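Side-chain contacts in beta-galactosidase (PDB 4OIF), which probably hydrolyses terminal non-reducing beta-D-galactose residues of beta-D-galactosides, as a zinc-binding, trimeric enzyme of glycoside hydrolase family 42: residues A[177-182]-A[221-226]; A[198-201]-A[205-208]; A[294-299]-A[644-649]. All blocks are in the same frame, centred on the assembly; numbering follows the deposited sequence. Where two conformers were deposited one is given.

Interaction 1 of 3, residues A[177-182]-A[221-226]; sequences KKKYNH and NLDWKR
D223, on helix 218-246, offers one carboxylate oxygen to K179, the last residue of helix 166-179, and the other to Y180 just beyond it. K179 NZ forms a salt bridge with D223 OD1 at 2.8 Å, arriving on the syn side but 26° out of the carboxylate plane. The same D223 OD1 accepts from R226 NH1 at 3.0 Å, this time on the anti side and from the opposite face of the plane, so one oxygen serves two cations. D223 OD2 receives the hydroxyl of Y180 on its syn lone pair, with OH to OD2 2.5 Å, and W191 NE1 is a further donor to it. D223 OD2 lies at the edge of the Y180 ring, near its plane; the ring and carboxylate planes are 56° apart.

K179 suits its place because it is long: with CG anti to the backbone N (chi1 175°) and the chain extended beyond, it runs straight across to the aspartate. On the way its CG passes over one face of the Y180 ring near the rim, 3.7 Å above the plane. L187 and A190 of helix 184-191 also pack against the Y180 ring. A Schellman motif with N181 as its C-prime residue ends the first helix just here. R226, a turn beyond D223, lays its guanidinium on L222 and has further partners in E420 and the carbonyl of E508.

A buried aspartate gripped by lysine, arginine, tyrosine and tryptophan is likely to stay ionised, and its charge probably offsets the repulsion between K179 NZ and R226 NH1, 3.3 Å apart.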
loop_
_atom_site.group_PDB
_atom_site.type_symbol
_atom_site.label_atom_id
_atom_site.label_comp_id
_atom_site.label_asym_id
_atom_site.label_seq_id
_atom_site.Cartn_x
_atom_site.Cartn_y
_atom_site.Cartn_z
ATOM N N LYS A 177 29.396 8.882 -21.834
ATOM C CA LYS A 177 30.620 9.441 -22.388
ATOM C C LYS A 177 30.356 10.023 -23.779
ATOM O O LYS A 177 30.809 11.132 -24.075
ATOM C CB LYS A 177 31.731 8.395 -22.445
ATOM C CG LYS A 177 32.251 7.994 -21.084
ATOM C CD LYS A 177 33.279 6.918 -21.243
ATOM C CE LYS A 177 33.777 6.418 -19.909
ATOM N NZ LYS A 177 34.589 5.188 -20.092
ATOM N N LYS A 178 29.618 9.287 -24.616
ATOM C CA LYS A 178 29.236 9.827 -25.916
ATOM C C LYS A 178 28.425 11.113 -25.760
ATOM O O LYS A 178 28.767 12.128 -26.349
ATOM C CB LYS A 178 28.444 8.807 -26.733
ATOM C CG LYS A 178 29.237 7.536 -27.048
ATOM C CD LYS A 178 28.464 6.588 -27.970
ATOM C CE LYS A 178 29.230 5.286 -28.246
ATOM N NZ LYS A 178 29.095 4.268 -27.158
ATOM N N LYS A 179 27.373 11.084 -24.947
ATOM C CA LYS A 179 26.493 12.250 -24.815
ATOM C C LYS A 179 27.207 13.519 -24.338
ATOM O O LYS A 179 26.867 14.636 -24.741
ATOM C CB LYS A 179 25.344 11.953 -23.851
ATOM C CG LYS A 179 24.470 13.175 -23.596
ATOM C CD LYS A 179 23.156 12.837 -22.912
ATOM C CE LYS A 179 22.293 14.082 -22.794
ATOM N NZ LYS A 179 20.918 13.782 -22.335
ATOM N N TYR A 180 28.190 13.347 -23.469
ATOM C CA TYR A 180 28.810 14.492 -22.833
ATOM C C TYR A 180 30.245 14.678 -23.303
ATOM O O TYR A 180 31.022 15.395 -22.687
ATOM C CB TYR A 180 28.735 14.342 -21.310
ATOM C CG TYR A 180 27.315 14.433 -20.793
ATOM C CD1 TYR A 180 26.696 15.666 -20.660
ATOM C CD2 TYR A 180 26.596 13.294 -20.443
ATOM C CE1 TYR A 180 25.409 15.771 -20.196
ATOM C CE2 TYR A 180 25.296 13.392 -19.973
ATOM C CZ TYR A 180 24.712 14.637 -19.855
ATOM O OH TYR A 180 23.425 14.776 -19.402
ATOM N N ASN A 181 30.575 14.036 -24.416
ATOM C CA ASN A 181 31.893 14.155 -25.024
ATOM C C ASN A 181 33.012 13.860 -24.029
ATOM O O ASN A 181 33.990 14.596 -23.951
ATOM C CB ASN A 181 32.074 15.547 -25.636
ATOM C CG ASN A 181 32.989 15.533 -26.855
ATOM O OD1 ASN A 181 34.051 14.903 -26.853
ATOM N ND2 ASN A 181 32.564 16.210 -27.913
ATOM N N HIS A 182 32.836 12.790 -23.257
ATOM C CA HIS A 182 33.821 12.346 -22.272
ATOM C C HIS A 182 34.171 13.430 -21.261
ATOM O O HIS A 182 35.197 13.344 -20.579
ATOM C CB HIS A 182 35.096 11.865 -22.965
ATOM C CG HIS A 182 34.902 10.646 -23.809
ATOM N ND1 HIS A 182 35.312 9.391 -23.408
ATOM C CD2 HIS A 182 34.331 10.489 -25.028
ATOM C CE1 HIS A 182 35.007 8.514 -24.347
ATOM N NE2 HIS A 182 34.407 9.151 -25.337
ATOM N N ASN A 221 18.307 10.337 -13.338
ATOM C CA ASN A 221 17.065 9.613 -13.613
ATOM C C ASN A 221 16.614 9.777 -15.075
ATOM O O ASN A 221 16.278 8.793 -15.774
ATOM C CB ASN A 221 15.966 10.081 -12.654
ATOM C CG ASN A 221 16.353 9.905 -11.202
ATOM O OD1 ASN A 221 17.088 8.989 -10.857
ATOM N ND2 ASN A 221 15.846 10.771 -10.344
ATOM N N LEU A 222 16.643 11.028 -15.526
ATOM C CA LEU A 222 16.267 11.401 -16.882
ATOM C C LEU A 222 17.176 10.729 -17.915
ATOM O O LEU A 222 16.701 10.010 -18.805
ATOM C CB LEU A 222 16.319 12.922 -17.023
ATOM C CG LEU A 222 15.865 13.568 -18.333
ATOM C CD1 LEU A 222 14.443 13.156 -18.706
ATOM C CD2 LEU A 222 15.966 15.086 -18.203
ATOM N N ASP A 223 18.482 10.948 -17.786
ATOM C CA ASP A 223 19.431 10.321 -18.693
ATOM C C ASP A 223 19.315 8.796 -18.681
ATOM O O ASP A 223 19.498 8.167 -19.716
ATOM C CB ASP A 223 20.871 10.739 -18.369
ATOM C CG ASP A 223 21.275 12.026 -19.070
ATOM O OD1 ASP A 223 20.501 12.502 -19.921
ATOM O OD2 ASP A 223 22.372 12.549 -18.787
ATOM N N TRP A 224 18.997 8.198 -17.535
ATOM C CA TRP A 224 18.779 6.749 -17.492
ATOM C C TRP A 224 17.554 6.369 -18.323
ATOM O O TRP A 224 17.608 5.425 -19.091
ATOM C CB TRP A 224 18.634 6.228 -16.058
ATOM C CG TRP A 224 18.277 4.745 -16.003
ATOM C CD1 TRP A 224 17.072 4.197 -15.637
ATOM C CD2 TRP A 224 19.120 3.642 -16.347
ATOM N NE1 TRP A 224 17.123 2.826 -15.724
ATOM C CE2 TRP A 224 18.367 2.459 -16.157
ATOM C CE3 TRP A 224 20.438 3.538 -16.793
ATOM C CZ2 TRP A 224 18.887 1.193 -16.404
ATOM C CZ3 TRP A 224 20.955 2.274 -17.038
ATOM C CH2 TRP A 224 20.180 1.120 -16.845
ATOM N N LYS A 225 16.451 7.093 -18.197
ATOM C CA LYS A 225 15.304 6.786 -19.049
ATOM C C LYS A 225 15.657 6.926 -20.541
ATOM O O LYS A 225 15.278 6.072 -21.365
ATOM C CB LYS A 225 14.114 7.670 -18.676
ATOM C CG LYS A 225 13.540 7.343 -17.300
ATOM C CD LYS A 225 12.322 8.193 -16.962
ATOM C CE LYS A 225 11.686 7.762 -15.643
ATOM N NZ LYS A 225 12.275 8.430 -14.437
ATOM N N ARG A 226 16.400 7.976 -20.885
ATOM C CA ARG A 226 16.832 8.172 -22.266
ATOM C C ARG A 226 17.680 6.993 -22.740
ATOM O O ARG A 226 17.511 6.505 -23.847
ATOM C CB ARG A 226 17.622 9.469 -22.421
ATOM C CG ARG A 226 16.812 10.744 -22.282
ATOM C CD ARG A 226 17.727 11.954 -22.134
ATOM N NE ARG A 226 17.009 13.214 -22.284
ATOM C CZ ARG A 226 17.237 14.303 -21.553
ATOM N NH1 ARG A 226 18.166 14.295 -20.602
ATOM N NH2 ARG A 226 16.528 15.406 -21.768
#

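Interaction 2 of 3, residues A[198-201]-A[205-208]; sequences HTYT and QIES
Y200 and T201 face Q205 and I206 across a tight bend in the long loop between helices 184-191 and 218-246, an excursion from the TIM-barrel domain that also packs against a second subunit of the trimer.

The direct hydrogen bonds all belong to the amide of Q205. T201 N donates to Q205 OE1 at 2.8 Å, tilted 22° from the carbonyl plane, while Q205 NE2 donates to T201 OG1 at 3.2 Å, with the oxygen in the amide plane. Glutamine fits because it carries both an acceptor and a donor, and this pairing is consistent with one orientation of the amide, OE1 toward T201 N and NE2 toward T201 OG1. T201 meets NE2 because chi1 of 44° sets OG1 between its own N and carbonyl carbon. P60 and Q99 of the second subunit lie against T201 and Q205.

The apolar contact is a CH-pi interaction. I206 CG1 sits 3.6 Å from the centroid of the Y200 ring, 13° off the normal, and H198 O lies over the opposite face, so the ring is sandwiched. Q205 CB touches the ring edge at CD1. L187 of helix 184-191 packs on both Y200 and I206, joining the two sides of the loop to that helix.

Solvent makes the last link: one water bonds Y200 OH at 2.5 Å and accepts from E207 N at 3.1 Å, joining the far end of the ring to the backbone of segment 205-208.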
loop_
_atom_site.group_PDB
_atom_site.type_symbol
_atom_site.label_atom_id
_atom_site.label_comp_id
_atom_site.label_asym_id
_atom_site.label_seq_id
_atom_site.Cartn_x
_atom_site.Cartn_y
_atom_site.Cartn_z
ATOM N N HIS A 198 27.530 14.941 -4.436
ATOM C CA HIS A 198 27.349 13.849 -5.375
ATOM C C HIS A 198 28.264 13.945 -6.597
ATOM O O HIS A 198 28.172 13.122 -7.505
ATOM C CB HIS A 198 25.882 13.798 -5.814
ATOM C CG HIS A 198 24.971 13.223 -4.772
ATOM N ND1 HIS A 198 23.610 13.452 -4.754
ATOM C CD2 HIS A 198 25.234 12.424 -3.711
ATOM C CE1 HIS A 198 23.073 12.812 -3.729
ATOM N NE2 HIS A 198 24.038 12.182 -3.080
ATOM N N THR A 199 29.157 14.931 -6.602
ATOM C CA THR A 199 30.064 15.136 -7.727
ATOM C C THR A 199 30.874 13.882 -8.060
ATOM O O THR A 199 31.511 13.277 -7.191
ATOM C CB THR A 199 31.043 16.291 -7.463
ATOM O OG1 THR A 199 30.318 17.461 -7.057
ATOM C CG2 THR A 199 31.861 16.596 -8.718
ATOM N N TYR A 200 30.836 13.490 -9.328
ATOM C CA TYR A 200 31.544 12.292 -9.759
ATOM C C TYR A 200 32.948 12.650 -10.199
ATOM O O TYR A 200 33.138 13.592 -10.963
ATOM C CB TYR A 200 30.795 11.601 -10.898
ATOM C CG TYR A 200 29.420 11.106 -10.529
ATOM C CD1 TYR A 200 29.251 9.970 -9.734
ATOM C CD2 TYR A 200 28.282 11.770 -10.969
ATOM C CE1 TYR A 200 27.981 9.501 -9.398
ATOM C CE2 TYR A 200 27.013 11.308 -10.642
ATOM C CZ TYR A 200 26.870 10.176 -9.861
ATOM O OH TYR A 200 25.608 9.726 -9.533
ATOM N N THR A 201 33.935 11.896 -9.734
ATOM C CA THR A 201 35.318 12.186 -10.092
ATOM C C THR A 201 35.923 11.092 -10.971
ATOM O O THR A 201 37.091 11.160 -11.342
ATOM C CB THR A 201 36.189 12.402 -8.833
ATOM O OG1 THR A 201 35.883 11.409 -7.846
ATOM C CG2 THR A 201 35.922 13.780 -8.249
ATOM N N GLN A 205 32.306 5.593 -11.289
ATOM C CA GLN A 205 31.463 5.809 -10.116
ATOM C C GLN A 205 29.996 5.895 -10.490
ATOM O O GLN A 205 29.132 5.558 -9.698
ATOM C CB GLN A 205 31.876 7.077 -9.369
ATOM C CG GLN A 205 33.201 6.976 -8.629
ATOM C CD GLN A 205 33.828 8.332 -8.425
ATOM O OE1 GLN A 205 33.228 9.356 -8.760
ATOM N NE2 GLN A 205 35.040 8.356 -7.888
ATOM N N ILE A 206 29.715 6.339 -11.704
ATOM C CA ILE A 206 28.337 6.515 -12.129
ATOM C C ILE A 206 27.619 5.184 -12.364
ATOM O O ILE A 206 28.045 4.380 -13.182
ATOM C CB ILE A 206 28.269 7.350 -13.412
ATOM C CG1 ILE A 206 28.917 8.716 -13.164
ATOM C CG2 ILE A 206 26.823 7.474 -13.875
ATOM C CD1 ILE A 206 29.186 9.530 -14.419
ATOM N N GLU A 207 26.546 4.937 -11.624
ATOM C CA GLU A 207 25.709 3.771 -11.878
ATOM C C GLU A 207 24.265 4.219 -12.070
ATOM O O GLU A 207 23.910 5.350 -11.740
ATOM C CB GLU A 207 25.832 2.730 -10.746
ATOM C CG GLU A 207 26.144 3.289 -9.352
ATOM C CD GLU A 207 26.767 2.250 -8.404
ATOM O OE1 GLU A 207 26.675 2.421 -7.169
ATOM O OE2 GLU A 207 27.363 1.269 -8.897
ATOM N N SER A 208 23.445 3.333 -12.615
ATOM C CA SER A 208 22.031 3.631 -12.822
ATOM C C SER A 208 21.352 3.938 -11.490
ATOM O O SER A 208 21.803 3.476 -10.441
ATOM C CB SER A 208 21.340 2.462 -13.501
ATOM O OG SER A 208 21.380 1.332 -12.654
HETATM O O HOH W 1 25.265 7.321 -10.138
#

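Interaction 3 of 3, residues A[294-299]-A[644-649]; sequences ESTADL and MNFTEE
The first turn of helix 296-312, in the TIM-barrel domain, meets the turn leaving strand 638-645 of the C-terminal domain, T296 and A297 facing F646 and E648. Each side is braced by its own polar groups. S295 is the N-cap residue, its OG accepting from D298 N at 2.9 Å; in the other segment N645 makes an Asx turn, its OD1 taking T647 N as well as the hydroxyl of T647.

T296 OG1 donates to E648 OE2 at 2.6 Å, on the syn lone pair of that oxygen. Y677 OH also bonds E648 OE2. Glutamate suits the site because a chain bent at chi2 (77°) swings the carboxylate back to the helix, where its second oxygen can be used too: a water gives a hydrogen bond to E648 OE1 at 2.7 Å and accepts from T296 N at 2.7 Å. A second water repeats the pattern one residue on, accepting from A297 N at 2.9 Å and donating to F646 O at 2.8 Å. Beside these bonds T296 CG2 abuts the edge of the F646 ring, 4.1 Å from CD1, while the ring itself turns toward L344 and Q348 of helix 341-351.

With an alanine here, E648 OE2 would probably lose its direct tie to the helix and rely on Y677, and the edge of F646 would lose its methyl neighbour.

The amides of T296 and A297 are thus satisfied by water, while D298 N is capped by S295 OG, and the helix N-terminus probably stabilises the negative charge of E648.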
loop_
_atom_site.group_PDB
_atom_site.type_symbol
_atom_site.label_atom_id
_atom_site.label_comp_id
_atom_site.label_asym_id
_atom_site.label_seq_id
_atom_site.Cartn_x
_atom_site.Cartn_y
_atom_site.Cartn_z
ATOM N N GLU A 294 -16.754 6.882 -15.389
ATOM C CA GLU A 294 -16.859 7.910 -16.413
ATOM C C GLU A 294 -17.850 7.516 -17.493
ATOM O O GLU A 294 -18.202 6.348 -17.627
ATOM C CB GLU A 294 -15.499 8.170 -17.047
ATOM C CG GLU A 294 -14.932 6.920 -17.657
ATOM C CD GLU A 294 -13.565 7.124 -18.235
ATOM O OE1 GLU A 294 -13.084 8.283 -18.243
ATOM O OE2 GLU A 294 -12.978 6.118 -18.682
ATOM N N SER A 295 -18.278 8.495 -18.280
ATOM C CA SER A 295 -19.151 8.224 -19.408
ATOM C C SER A 295 -18.414 7.498 -20.540
ATOM O O SER A 295 -17.193 7.572 -20.653
ATOM C CB SER A 295 -19.741 9.520 -19.945
ATOM O OG SER A 295 -18.766 10.194 -20.718
ATOM N N THR A 296 -19.168 6.801 -21.380
ATOM C CA THR A 296 -18.613 6.151 -22.550
ATOM C C THR A 296 -17.936 7.189 -23.463
ATOM O O THR A 296 -16.879 6.925 -24.057
ATOM C CB THR A 296 -19.716 5.388 -23.301
ATOM O OG1 THR A 296 -20.235 4.359 -22.449
ATOM C CG2 THR A 296 -19.183 4.761 -24.563
ATOM N N ALA A 297 -18.533 8.382 -23.523
ATOM C CA ALA A 297 -17.999 9.499 -24.300
ATOM C C ALA A 297 -16.620 9.987 -23.809
ATOM O O ALA A 297 -15.739 10.274 -24.627
ATOM C CB ALA A 297 -19.009 10.663 -24.306
ATOM N N ASP A 298 -16.424 10.078 -22.493
ATOM C CA ASP A 298 -15.126 10.521 -21.945
ATOM C C ASP A 298 -13.992 9.540 -22.276
ATOM O O ASP A 298 -12.872 9.934 -22.688
ATOM C CB ASP A 298 -15.217 10.703 -20.425
ATOM C CG ASP A 298 -16.105 11.867 -20.016
ATOM O OD1 ASP A 298 -16.043 12.944 -20.656
ATOM O OD2 ASP A 298 -16.873 11.693 -19.046
ATOM N N LEU A 299 -14.291 8.256 -22.101
ATOM C CA LEU A 299 -13.347 7.204 -22.458
ATOM C C LEU A 299 -13.032 7.260 -23.952
ATOM O O LEU A 299 -11.859 7.201 -24.353
ATOM C CB LEU A 299 -13.900 5.836 -22.080
ATOM C CG LEU A 299 -12.945 4.658 -22.254
ATOM C CD1 LEU A 299 -11.628 4.963 -21.560
ATOM C CD2 LEU A 299 -13.563 3.384 -21.684
ATOM N N MET A 644 -20.502 8.712 -34.966
ATOM C CA MET A 644 -20.450 7.679 -33.941
ATOM C C MET A 644 -21.197 8.061 -32.659
ATOM O O MET A 644 -20.902 9.070 -32.021
ATOM C CB MET A 644 -18.980 7.350 -33.631
ATOM C CG MET A 644 -18.199 6.920 -34.861
ATOM S SD MET A 644 -16.414 6.889 -34.616
ATOM C CE MET A 644 -16.034 8.626 -34.434
ATOM N N ASN A 645 -22.175 7.251 -32.285
ATOM C CA ASN A 645 -22.930 7.517 -31.067
ATOM C C ASN A 645 -22.288 6.850 -29.857
ATOM O O ASN A 645 -22.545 5.685 -29.579
ATOM C CB ASN A 645 -24.377 7.048 -31.224
ATOM C CG ASN A 645 -25.235 7.373 -30.015
ATOM O OD1 ASN A 645 -24.786 8.023 -29.062
ATOM N ND2 ASN A 645 -26.486 6.918 -30.047
ATOM N N PHE A 646 -21.461 7.598 -29.130
ATOM C CA PHE A 646 -20.836 7.056 -27.930
ATOM C C PHE A 646 -21.703 7.289 -26.680
ATOM O O PHE A 646 -21.183 7.614 -25.611
ATOM C CB PHE A 646 -19.438 7.658 -27.736
ATOM C CG PHE A 646 -18.370 7.026 -28.606
ATOM C CD1 PHE A 646 -17.909 5.737 -28.343
ATOM C CD2 PHE A 646 -17.812 7.728 -29.678
ATOM C CE1 PHE A 646 -16.911 5.153 -29.141
ATOM C CE2 PHE A 646 -16.824 7.151 -30.470
ATOM C CZ PHE A 646 -16.374 5.850 -30.198
ATOM N N THR A 647 -23.022 7.128 -26.819
ATOM C CA THR A 647 -23.927 7.258 -25.676
ATOM C C THR A 647 -24.867 6.071 -25.648
ATOM O O THR A 647 -24.999 5.354 -26.641
ATOM C CB THR A 647 -24.780 8.538 -25.723
ATOM O OG1 THR A 647 -25.904 8.315 -26.576
ATOM C CG2 THR A 647 -23.978 9.728 -26.245
ATOM N N GLU A 648 -25.554 5.888 -24.527
ATOM C CA GLU A 648 -26.430 4.740 -24.360
ATOM C C GLU A 648 -27.894 5.058 -24.691
ATOM O O GLU A 648 -28.808 4.384 -24.209
ATOM C CB GLU A 648 -26.321 4.184 -22.937
ATOM C CG GLU A 648 -25.082 3.332 -22.688
ATOM C CD GLU A 648 -23.823 4.166 -22.501
ATOM O OE1 GLU A 648 -23.911 5.284 -21.932
ATOM O OE2 GLU A 648 -22.749 3.709 -22.940
ATOM N N GLU A 649 -28.120 6.066 -25.529
ATOM C CA GLU A 649 -29.485 6.418 -25.910
ATOM C C GLU A 649 -29.631 6.835 -27.376
ATOM O O GLU A 649 -28.645 7.042 -28.093
ATOM C CB GLU A 649 -30.000 7.532 -25.003
ATOM C CG GLU A 649 -29.109 8.747 -25.018
ATOM C CD GLU A 649 -29.440 9.722 -23.916
ATOM O OE1 GLU A 649 -30.491 10.395 -24.015
ATOM O OE2 GLU A 649 -28.644 9.813 -22.954
HETATM O O HOH W 2 -21.883 6.820 -20.959
HETATM O O HOH W 3 -21.378 8.581 -23.041
#

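Interactions 1 and 2 are neighbours, their centres about 12 Å apart and joined where W224 packs on S208; interaction 2 is nested in the loop that interaction 1 closes. Interaction 3 lies on the opposite side of the chain's centre, about 44 Å from interaction 1 between centres. The most buried is interaction 1, which ties two helices through a network of full charges. Interaction 2, at a subunit boundary and partly exposed, relies instead on a neutral amide, an aromatic face and one water. Interaction 3 joins two domains rather than parts of one, and at this partly buried seam a single charged side chain and two waters bridge to a helix start.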